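Local atomic coordinates of agarase (PDB entry 6XJ9), a protein that probably hydrolyses agarose as a family 50 glycoside hydrolase, in which a carbohydrate-binding-module-like domain accompanies the catalytic domain. Residues I305-L310 and W714-D719; K416-T421 and D438-D443; D474-E479 and V536-E541. One frame throughout, in Å; residues are numbered along the deposited sequence.

Interaction 1. Residues I305-L310 and W714-D719; sequences IDIIRL and WFQYID
I305, on strand 299-305, pairs with W714, on strand 709-714, in a parallel beta bridge. These neighbouring strands fit the first and last strands of the (beta/alpha)8 barrel expected for a family 50 agarase, so the contact probably lies at the seam that closes the barrel. Backbone bonds come first. D306 N donates to W714 O at 2.7 Å, and the bond is nearly straight (164°). Y717 N gives D306 O a second, weak bond of 3.1 Å. Between these two bonds the chain passes through a cis peptide joining F715 to Q716, not a proline. Beyond them a water continues the link: it donates to I307 O at 2.8 Å and accepts from I718 N.

Polar side-chain ends are held mostly from outside. D306 OD1 accepts from N435 N, and Y717 OH bonds R424. The indole NE1 of W714 donates to V734 O. Within its own segment it also makes a weak bond to Q716 O.

Apolar contacts fill the rest. I305 and W714 run side by side and point the same way. The CG2 branch of I305 stands anti to its own backbone N, which turns it toward Y717, and it meets Y717 CB at 3.7 Å. I308 crosses Y717 at about a right angle, with CD1 near CG of the ring. I307 adopts a left-handed backbone conformation (phi 64°), unusual for a beta-branched residue, and its CB points toward 714-719. Its CG1 touches F715 CE2 at 3.6 Å and Q716 OE1 at 3.5 Å.

Interaction 2. Residues K416-T421 and D438-D443; sequences KWREVT and DPSYYD
Y441 packs the 3-10 segment 439-441, in the loop after helix 413-428, back on that helix and meets W417 in an offset edge-to-face pair. The edge belongs to Y441 and the face to W417. The ring centroids are 5.7 Å apart and the planes stand at 74°. Y441 OH lies over the six-membered part of the indole, toward its rim, 3.1 Å from W417 CZ3. W417 holds CG anti to its backbone N (chi1 169°), which brings the far end of the indole to the phenol.

R418 crosses one face of the Y441 ring obliquely. Its CG sits 4.0 Å from the ring centroid in a CH-pi contact. The chain then bends at chi3, and CD packs on S440 CB at 3.5 Å. T421, from the next turn, sets CB 3.4 Å from Y441 OH. Its own hydroxyl donates to W417 O at 2.7 Å.

Replacing W417 by an alanine would probably open a gap beside Y441 and leave its phenol end without the aromatic face it now meets. With ring, CH-pi and aliphatic contacts dominant, the pairing relies mainly on dispersion, and R418 takes part through its aliphatic stem more than its charge.

Interaction 3. Residues D474-E479 and V536-E541; sequences DVFDPE and VPTKAE
The start of helix 537-550 is met by the carboxylate of D474, which contacts T538 through both oxygens. D474 also opens a type I beta turn ending at D477. V536 holds the N-cap position, but its side chain offers no acceptor; D474 supplies one. OD2 uses its syn lone pair to accept from T538 N at 3.0 Å, almost straight (173°). OD1 accepts from T538 OG1 at 2.6 Å, from well above the carboxylate plane. OD1 also takes F476 N at 3.0 Å, nearly in line with its C-O bond, and this closes an Asx turn. Three bonds fix the rotation of the group. The helix N-terminus would probably stabilise its negative charge.

F476 adds an apolar side. Its CB packs on P537 CB at 3.7 Å. E541 crosses one ring face at about a right angle, its CB 3.7 Å from the centroid and 9° off the normal. The carboxylate of E541 forms a salt bridge with R544. D477 is the N-cap of helix 478-495: OD1 takes a weak bond from E479 N, while OD2 accepts from K460 N. The arrangement is that of an Asx turn whose aspartate also accepts from a first-turn N-H of helix 537-550.

In the fold
Interactions 1 and 2 form one continuous patch, their centres 13 Å apart. I308 O probably accepts a hydrogen bond from D438 N at 2.9 Å, and Y717 OH lies 3.0 Å from T421 OG1, probably hydrogen-bonded. I308 CG2 also packs on both Y441 CE1 and T421 CG2. The loop after strand 299-305 is thereby tied to helix 413-428 and to residues 438-443. Interaction 3 is separate: its nearest atoms are about 22 Å from those of either other contact. Both 2 and 3 nest in the chain between the segments of interaction 1. In such barrels the C-terminal strand ends line the active site, so interaction 1 is probably the nearest of the three to it.

Interaction 1. Residues I305-L310 and W714-D719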
loop_
_atom_site.group_PDB
_atom_site.type_symbol
_atom_site.label_atom_id
_atom_site.label_comp_id
_atom_site.label_asym_id
_atom_site.label_seq_id
_atom_site.Cartn_x
_atom_site.Cartn_y
_atom_site.Cartn_z
ATOM N N ILE A 305 -16.099 -13.235 -3.395
ATOM C CA ILE A 305 -14.980 -13.766 -4.144
ATOM C C ILE A 305 -15.412 -15.095 -4.753
ATOM O O ILE A 305 -16.082 -15.903 -4.099
ATOM C CB ILE A 305 -13.778 -13.936 -3.185
ATOM C CG1 ILE A 305 -13.219 -12.596 -2.700
ATOM C CG2 ILE A 305 -12.701 -14.794 -3.810
ATOM C CD1 ILE A 305 -12.291 -12.692 -1.494
ATOM N N ASP A 306 -14.960 -15.348 -5.983
ATOM C CA ASP A 306 -15.319 -16.569 -6.681
ATOM C C ASP A 306 -14.277 -17.651 -6.421
ATOM O O ASP A 306 -13.158 -17.360 -6.004
ATOM C CB ASP A 306 -15.409 -16.345 -8.189
ATOM C CG ASP A 306 -16.367 -15.251 -8.633
ATOM O OD1 ASP A 306 -17.526 -15.237 -8.147
ATOM O OD2 ASP A 306 -15.958 -14.437 -9.499
ATOM N N ILE A 307 -14.659 -18.900 -6.712
ATOM C CA ILE A 307 -13.759 -20.049 -6.660
ATOM C C ILE A 307 -13.289 -20.263 -5.215
ATOM O O ILE A 307 -12.086 -20.316 -4.932
ATOM C CB ILE A 307 -12.598 -19.929 -7.681
ATOM C CG1 ILE A 307 -13.092 -19.444 -9.048
ATOM C CG2 ILE A 307 -11.843 -21.249 -7.806
ATOM C CD1 ILE A 307 -13.700 -20.534 -9.903
ATOM N N ILE A 308 -14.263 -20.394 -4.304
ATOM C CA ILE A 308 -13.986 -20.822 -2.938
ATOM C C ILE A 308 -13.977 -22.347 -2.926
ATOM O O ILE A 308 -14.914 -22.976 -2.430
ATOM C CB ILE A 308 -15.017 -20.277 -1.931
ATOM C CG1 ILE A 308 -15.373 -18.807 -2.171
ATOM C CG2 ILE A 308 -14.547 -20.527 -0.495
ATOM C CD1 ILE A 308 -14.240 -17.852 -1.952
ATOM N N ARG A 309 -12.928 -22.911 -3.528
ATOM C CA ARG A 309 -12.747 -24.347 -3.704
ATOM C C ARG A 309 -11.316 -24.561 -4.194
ATOM O O ARG A 309 -10.622 -23.582 -4.472
ATOM C CB ARG A 309 -13.776 -24.916 -4.691
ATOM C CG ARG A 309 -13.515 -24.557 -6.150
ATOM C CD ARG A 309 -14.645 -24.968 -7.088
ATOM N NE ARG A 309 -14.245 -24.697 -8.463
ATOM C CZ ARG A 309 -14.983 -24.917 -9.550
ATOM N NH1 ARG A 309 -16.201 -25.418 -9.433
ATOM N NH2 ARG A 309 -14.491 -24.646 -10.752
ATOM N N LEU A 310 -10.913 -25.836 -4.334
ATOM C CA LEU A 310 -9.534 -26.216 -4.601
ATOM C C LEU A 310 -9.328 -26.618 -6.062
ATOM O O LEU A 310 -8.185 -26.706 -6.509
ATOM C CB LEU A 310 -9.138 -27.366 -3.665
ATOM C CG LEU A 310 -9.152 -27.051 -2.168
ATOM C CD1 LEU A 310 -8.443 -28.129 -1.363
ATOM C CD2 LEU A 310 -8.559 -25.686 -1.876
ATOM N N TRP A 714 -15.334 -10.913 -7.065
ATOM C CA TRP A 714 -13.937 -10.900 -7.467
ATOM C C TRP A 714 -13.496 -12.300 -7.882
ATOM O O TRP A 714 -13.717 -13.279 -7.163
ATOM C CB TRP A 714 -13.097 -10.403 -6.272
ATOM C CG TRP A 714 -11.623 -10.597 -6.448
ATOM C CD1 TRP A 714 -10.909 -11.745 -6.264
ATOM C CD2 TRP A 714 -10.680 -9.604 -6.891
ATOM N NE1 TRP A 714 -9.577 -11.523 -6.522
ATOM C CE2 TRP A 714 -9.414 -10.223 -6.927
ATOM C CE3 TRP A 714 -10.789 -8.253 -7.244
ATOM C CZ2 TRP A 714 -8.261 -9.531 -7.296
ATOM C CZ3 TRP A 714 -9.650 -7.570 -7.617
ATOM C CH2 TRP A 714 -8.409 -8.206 -7.646
ATOM N N PHE A 715 -12.842 -12.398 -9.039
ATOM C CA PHE A 715 -12.226 -13.649 -9.469
ATOM C C PHE A 715 -10.717 -13.564 -9.236
ATOM O O PHE A 715 -10.030 -12.864 -9.972
ATOM C CB PHE A 715 -12.536 -13.911 -10.951
ATOM C CG PHE A 715 -12.126 -15.272 -11.471
ATOM C CD1 PHE A 715 -10.815 -15.527 -11.858
ATOM C CD2 PHE A 715 -13.057 -16.294 -11.604
ATOM C CE1 PHE A 715 -10.442 -16.773 -12.344
ATOM C CE2 PHE A 715 -12.680 -17.545 -12.077
ATOM C CZ PHE A 715 -11.375 -17.783 -12.452
ATOM N N GLN A 716 -10.162 -14.308 -8.260
ATOM C CA GLN A 716 -10.756 -15.386 -7.483
ATOM C C GLN A 716 -10.053 -15.408 -6.115
ATOM O O GLN A 716 -9.290 -14.507 -5.788
ATOM C CB GLN A 716 -10.566 -16.711 -8.237
ATOM C CG GLN A 716 -9.103 -17.127 -8.379
ATOM C CD GLN A 716 -8.797 -18.365 -9.190
ATOM O OE1 GLN A 716 -9.670 -19.051 -9.699
ATOM N NE2 GLN A 716 -7.519 -18.654 -9.351
ATOM N N TYR A 717 -10.289 -16.455 -5.323
ATOM C CA TYR A 717 -9.848 -16.499 -3.934
ATOM C C TYR A 717 -8.329 -16.588 -3.851
ATOM O O TYR A 717 -7.673 -15.786 -3.173
ATOM C CB TYR A 717 -10.515 -17.681 -3.214
ATOM C CG TYR A 717 -10.316 -17.756 -1.713
ATOM C CD1 TYR A 717 -9.997 -16.641 -0.949
ATOM C CD2 TYR A 717 -10.516 -18.960 -1.048
ATOM C CE1 TYR A 717 -9.825 -16.726 0.429
ATOM C CE2 TYR A 717 -10.346 -19.068 0.323
ATOM C CZ TYR A 717 -10.010 -17.947 1.061
ATOM O OH TYR A 717 -9.860 -18.077 2.408
ATOM N N ILE A 718 -7.807 -17.601 -4.539
ATOM C CA ILE A 718 -6.418 -18.020 -4.506
ATOM C C ILE A 718 -5.769 -17.647 -5.834
ATOM O O ILE A 718 -6.385 -17.831 -6.885
ATOM C CB ILE A 718 -6.370 -19.546 -4.318
ATOM C CG1 ILE A 718 -7.149 -19.967 -3.070
ATOM C CG2 ILE A 718 -4.932 -20.048 -4.299
ATOM C CD1 ILE A 718 -7.835 -21.310 -3.185
ATOM N N ASP A 719 -4.529 -17.144 -5.775
ATOM C CA ASP A 719 -3.736 -16.934 -6.978
ATOM C C ASP A 719 -3.710 -18.222 -7.799
ATOM O O ASP A 719 -3.690 -19.333 -7.253
ATOM C CB ASP A 719 -2.269 -16.619 -6.665
ATOM C CG ASP A 719 -1.959 -15.176 -6.347
ATOM O OD1 ASP A 719 -2.611 -14.289 -6.915
ATOM O OD2 ASP A 719 -1.012 -14.950 -5.557
HETATM O O HOH W 1 -9.577 -19.728 -6.120
#

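Interaction 2. Residues K416-T421 and D438-D443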
loop_
_atom_site.group_PDB
_atom_site.type_symbol
_atom_site.label_atom_id
_atom_site.label_comp_id
_atom_site.label_asym_id
_atom_site.label_seq_id
_atom_site.Cartn_x
_atom_site.Cartn_y
_atom_site.Cartn_z
ATOM N N LYS A 416 -10.841 -26.876 8.815
ATOM C CA LYS A 416 -10.299 -25.666 9.416
ATOM C C LYS A 416 -10.184 -24.569 8.357
ATOM O O LYS A 416 -10.407 -23.395 8.649
ATOM C CB LYS A 416 -8.977 -25.948 10.136
ATOM C CG LYS A 416 -8.277 -24.733 10.733
ATOM C CD LYS A 416 -8.997 -24.110 11.917
ATOM C CE LYS A 416 -8.205 -22.988 12.566
ATOM N NZ LYS A 416 -8.908 -22.419 13.741
ATOM N N TRP A 417 -9.859 -24.965 7.122
ATOM C CA TRP A 417 -9.767 -24.009 6.029
ATOM C C TRP A 417 -11.133 -23.393 5.748
ATOM O O TRP A 417 -11.228 -22.197 5.483
ATOM C CB TRP A 417 -9.206 -24.672 4.767
ATOM C CG TRP A 417 -9.335 -23.813 3.543
ATOM C CD1 TRP A 417 -8.595 -22.708 3.234
ATOM C CD2 TRP A 417 -10.258 -23.998 2.455
ATOM N NE1 TRP A 417 -8.984 -22.203 2.022
ATOM C CE2 TRP A 417 -9.995 -22.978 1.515
ATOM C CE3 TRP A 417 -11.255 -24.938 2.166
ATOM C CZ2 TRP A 417 -10.720 -22.861 0.330
ATOM C CZ3 TRP A 417 -11.970 -24.823 0.994
ATOM C CH2 TRP A 417 -11.701 -23.797 0.087
ATOM N N ARG A 418 -12.175 -24.232 5.771
ATOM C CA ARG A 418 -13.533 -23.755 5.579
ATOM C C ARG A 418 -13.877 -22.739 6.664
ATOM O O ARG A 418 -14.455 -21.696 6.375
ATOM C CB ARG A 418 -14.536 -24.915 5.561
ATOM C CG ARG A 418 -14.500 -25.734 4.281
ATOM C CD ARG A 418 -15.709 -26.633 4.084
ATOM N NE ARG A 418 -15.771 -27.603 5.160
ATOM C CZ ARG A 418 -15.146 -28.775 5.156
ATOM N NH1 ARG A 418 -14.423 -29.143 4.108
ATOM N NH2 ARG A 418 -15.258 -29.576 6.199
ATOM N N GLU A 419 -13.485 -23.040 7.909
ATOM C CA GLU A 419 -13.877 -22.220 9.040
ATOM C C GLU A 419 -13.162 -20.877 8.962
ATOM O O GLU A 419 -13.736 -19.838 9.280
ATOM C CB GLU A 419 -13.554 -22.930 10.360
ATOM C CG GLU A 419 -14.464 -24.118 10.643
ATOM C CD GLU A 419 -14.016 -24.964 11.830
ATOM O OE1 GLU A 419 -14.681 -25.980 12.124
ATOM O OE2 GLU A 419 -12.998 -24.612 12.449
ATOM N N VAL A 420 -11.883 -20.909 8.584
ATOM C CA VAL A 420 -11.108 -19.684 8.521
ATOM C C VAL A 420 -11.618 -18.845 7.343
ATOM O O VAL A 420 -11.735 -17.614 7.436
ATOM C CB VAL A 420 -9.602 -20.000 8.468
ATOM C CG1 VAL A 420 -8.765 -18.836 7.952
ATOM C CG2 VAL A 420 -9.094 -20.455 9.832
ATOM N N THR A 421 -11.979 -19.528 6.253
ATOM C CA THR A 421 -12.554 -18.855 5.091
ATOM C C THR A 421 -13.808 -18.055 5.466
ATOM O O THR A 421 -13.898 -16.878 5.133
ATOM C CB THR A 421 -12.779 -19.816 3.921
ATOM O OG1 THR A 421 -11.498 -20.326 3.528
ATOM C CG2 THR A 421 -13.434 -19.144 2.730
ATOM N N ASP A 438 -17.435 -24.222 -3.097
ATOM C CA ASP A 438 -17.501 -25.662 -2.909
ATOM C C ASP A 438 -18.775 -25.994 -2.131
ATOM O O ASP A 438 -19.051 -25.373 -1.105
ATOM C CB ASP A 438 -16.276 -26.224 -2.183
ATOM C CG ASP A 438 -16.289 -27.746 -2.178
ATOM O OD1 ASP A 438 -15.879 -28.345 -3.190
ATOM O OD2 ASP A 438 -16.782 -28.317 -1.197
ATOM N N PRO A 439 -19.592 -26.966 -2.600
ATOM C CA PRO A 439 -20.845 -27.313 -1.922
ATOM C C PRO A 439 -20.654 -27.659 -0.446
ATOM O O PRO A 439 -21.623 -27.685 0.307
ATOM C CB PRO A 439 -21.372 -28.507 -2.730
ATOM C CG PRO A 439 -20.772 -28.278 -4.103
ATOM C CD PRO A 439 -19.375 -27.754 -3.826
ATOM N N SER A 440 -19.393 -27.863 -0.047
ATOM C CA SER A 440 -18.976 -28.056 1.336
ATOM C C SER A 440 -19.507 -26.939 2.225
ATOM O O SER A 440 -19.692 -27.132 3.423
ATOM C CB SER A 440 -17.472 -28.072 1.441
ATOM O OG SER A 440 -16.983 -29.381 1.244
ATOM N N TYR A 441 -19.695 -25.762 1.628
ATOM C CA TYR A 441 -20.034 -24.554 2.357
ATOM C C TYR A 441 -21.546 -24.340 2.408
ATOM O O TYR A 441 -22.010 -23.441 3.100
ATOM C CB TYR A 441 -19.391 -23.345 1.668
ATOM C CG TYR A 441 -17.898 -23.208 1.859
ATOM C CD1 TYR A 441 -16.990 -23.742 0.943
ATOM C CD2 TYR A 441 -17.395 -22.500 2.936
ATOM C CE1 TYR A 441 -15.623 -23.577 1.110
ATOM C CE2 TYR A 441 -16.029 -22.349 3.129
ATOM C CZ TYR A 441 -15.141 -22.887 2.208
ATOM O OH TYR A 441 -13.803 -22.703 2.411
ATOM N N TYR A 442 -22.311 -25.142 1.660
ATOM C CA TYR A 442 -23.699 -24.804 1.376
ATOM C C TYR A 442 -24.552 -24.859 2.642
ATOM O O TYR A 442 -25.541 -24.141 2.749
ATOM C CB TYR A 442 -24.256 -25.663 0.239
ATOM C CG TYR A 442 -23.829 -25.261 -1.153
ATOM C CD1 TYR A 442 -22.738 -24.424 -1.375
ATOM C CD2 TYR A 442 -24.504 -25.746 -2.260
ATOM C CE1 TYR A 442 -22.345 -24.072 -2.658
ATOM C CE2 TYR A 442 -24.107 -25.428 -3.550
ATOM C CZ TYR A 442 -23.029 -24.580 -3.751
ATOM O OH TYR A 442 -22.655 -24.257 -5.029
ATOM N N ASP A 443 -24.142 -25.690 3.609
ATOM C CA ASP A 443 -24.891 -25.875 4.838
ATOM C C ASP A 443 -24.427 -24.885 5.905
ATOM O O ASP A 443 -24.889 -24.952 7.040
ATOM C CB ASP A 443 -24.772 -27.320 5.329
ATOM C CG ASP A 443 -23.445 -27.634 6.006
ATOM O OD1 ASP A 443 -22.491 -26.816 5.887
ATOM O OD2 ASP A 443 -23.367 -28.693 6.650
#

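Interaction 3. Residues D474-E479 and V536-E541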
loop_
_atom_site.group_PDB
_atom_site.type_symbol
_atom_site.label_atom_id
_atom_site.label_comp_id
_atom_site.label_asym_id
_atom_site.label_seq_id
_atom_site.Cartn_x
_atom_site.Cartn_y
_atom_site.Cartn_z
ATOM N N ASP A 474 -28.894 -26.809 -28.826
ATOM C CA ASP A 474 -30.124 -26.599 -29.570
ATOM C C ASP A 474 -31.275 -26.620 -28.575
ATOM O O ASP A 474 -31.740 -27.690 -28.166
ATOM C CB ASP A 474 -30.350 -27.596 -30.704
ATOM C CG ASP A 474 -31.538 -27.202 -31.561
ATOM O OD1 ASP A 474 -32.544 -26.672 -30.994
ATOM O OD2 ASP A 474 -31.444 -27.393 -32.781
ATOM N N VAL A 475 -31.721 -25.417 -28.208
ATOM C CA VAL A 475 -32.599 -25.244 -27.060
ATOM C C VAL A 475 -34.029 -25.671 -27.386
ATOM O O VAL A 475 -34.845 -25.806 -26.471
ATOM C CB VAL A 475 -32.517 -23.814 -26.489
ATOM C CG1 VAL A 475 -31.144 -23.548 -25.892
ATOM C CG2 VAL A 475 -32.862 -22.759 -27.530
ATOM N N PHE A 476 -34.319 -25.901 -28.675
ATOM C CA PHE A 476 -35.618 -26.413 -29.099
ATOM C C PHE A 476 -35.612 -27.942 -29.154
ATOM O O PHE A 476 -36.633 -28.548 -29.486
ATOM C CB PHE A 476 -36.054 -25.798 -30.434
ATOM C CG PHE A 476 -36.476 -24.353 -30.348
ATOM C CD1 PHE A 476 -37.755 -24.007 -29.931
ATOM C CD2 PHE A 476 -35.592 -23.332 -30.665
ATOM C CE1 PHE A 476 -38.135 -22.675 -29.838
ATOM C CE2 PHE A 476 -35.973 -22.000 -30.564
ATOM C CZ PHE A 476 -37.241 -21.674 -30.146
ATOM N N ASP A 477 -34.461 -28.560 -28.842
ATOM C CA ASP A 477 -34.378 -30.013 -28.735
ATOM C C ASP A 477 -34.967 -30.417 -27.386
ATOM O O ASP A 477 -34.466 -29.981 -26.354
ATOM C CB ASP A 477 -32.941 -30.526 -28.933
ATOM C CG ASP A 477 -32.753 -32.033 -28.773
ATOM O OD1 ASP A 477 -33.767 -32.762 -28.767
ATOM O OD2 ASP A 477 -31.593 -32.474 -28.660
ATOM N N PRO A 478 -36.058 -31.220 -27.330
ATOM C CA PRO A 478 -36.659 -31.591 -26.045
ATOM C C PRO A 478 -35.624 -32.082 -25.037
ATOM O O PRO A 478 -35.742 -31.783 -23.858
ATOM C CB PRO A 478 -37.691 -32.667 -26.422
ATOM C CG PRO A 478 -38.104 -32.273 -27.832
ATOM C CD PRO A 478 -36.840 -31.727 -28.472
ATOM N N GLU A 479 -34.586 -32.784 -25.513
ATOM C CA GLU A 479 -33.548 -33.267 -24.615
ATOM C C GLU A 479 -32.871 -32.106 -23.880
ATOM O O GLU A 479 -32.363 -32.316 -22.784
ATOM C CB GLU A 479 -32.540 -34.171 -25.337
ATOM C CG GLU A 479 -31.461 -34.762 -24.429
ATOM C CD GLU A 479 -31.903 -35.743 -23.345
ATOM O OE1 GLU A 479 -33.065 -36.227 -23.412
ATOM O OE2 GLU A 479 -31.085 -36.018 -22.422
ATOM N N VAL A 536 -32.742 -30.264 -37.269
ATOM C CA VAL A 536 -32.205 -29.182 -36.451
ATOM C C VAL A 536 -33.370 -28.382 -35.860
ATOM O O VAL A 536 -33.897 -27.472 -36.501
ATOM C CB VAL A 536 -31.248 -28.276 -37.257
ATOM C CG1 VAL A 536 -30.667 -27.158 -36.401
ATOM C CG2 VAL A 536 -30.130 -29.055 -37.935
ATOM N N PRO A 537 -33.838 -28.715 -34.637
ATOM C CA PRO A 537 -34.990 -28.032 -34.038
ATOM C C PRO A 537 -34.970 -26.502 -34.090
ATOM O O PRO A 537 -35.977 -25.890 -34.426
ATOM C CB PRO A 537 -34.995 -28.572 -32.606
ATOM C CG PRO A 537 -34.437 -29.981 -32.762
ATOM C CD PRO A 537 -33.367 -29.841 -33.823
ATOM N N THR A 538 -33.823 -25.886 -33.781
ATOM C CA THR A 538 -33.737 -24.434 -33.822
ATOM C C THR A 538 -34.025 -23.915 -35.230
ATOM O O THR A 538 -34.606 -22.845 -35.387
ATOM C CB THR A 538 -32.405 -23.907 -33.277
ATOM O OG1 THR A 538 -32.365 -24.251 -31.891
ATOM C CG2 THR A 538 -32.285 -22.404 -33.434
ATOM N N LYS A 539 -33.588 -24.650 -36.258
ATOM C CA LYS A 539 -33.865 -24.225 -37.622
ATOM C C LYS A 539 -35.363 -24.360 -37.915
ATOM O O LYS A 539 -35.969 -23.466 -38.500
ATOM C CB LYS A 539 -32.981 -24.964 -38.634
ATOM C CG LYS A 539 -33.412 -24.815 -40.094
ATOM C CD LYS A 539 -33.436 -23.373 -40.601
ATOM C CE LYS A 539 -33.797 -23.246 -42.068
ATOM N NZ LYS A 539 -32.870 -24.008 -42.942
ATOM N N ALA A 540 -35.963 -25.470 -37.477
ATOM C CA ALA A 540 -37.401 -25.657 -37.614
ATOM C C ALA A 540 -38.152 -24.473 -37.000
ATOM O O ALA A 540 -39.160 -24.038 -37.558
ATOM C CB ALA A 540 -37.824 -26.975 -37.013
ATOM N N GLU A 541 -37.633 -23.924 -35.890
ATOM C CA GLU A 541 -38.260 -22.758 -35.279
ATOM C C GLU A 541 -38.052 -21.513 -36.140
ATOM O O GLU A 541 -38.975 -20.724 -36.295
ATOM C CB GLU A 541 -37.818 -22.512 -33.832
ATOM C CG GLU A 541 -38.488 -21.303 -33.181
ATOM C CD GLU A 541 -39.971 -21.450 -32.859
ATOM O OE1 GLU A 541 -40.559 -22.512 -33.175
ATOM O OE2 GLU A 541 -40.547 -20.498 -32.306
#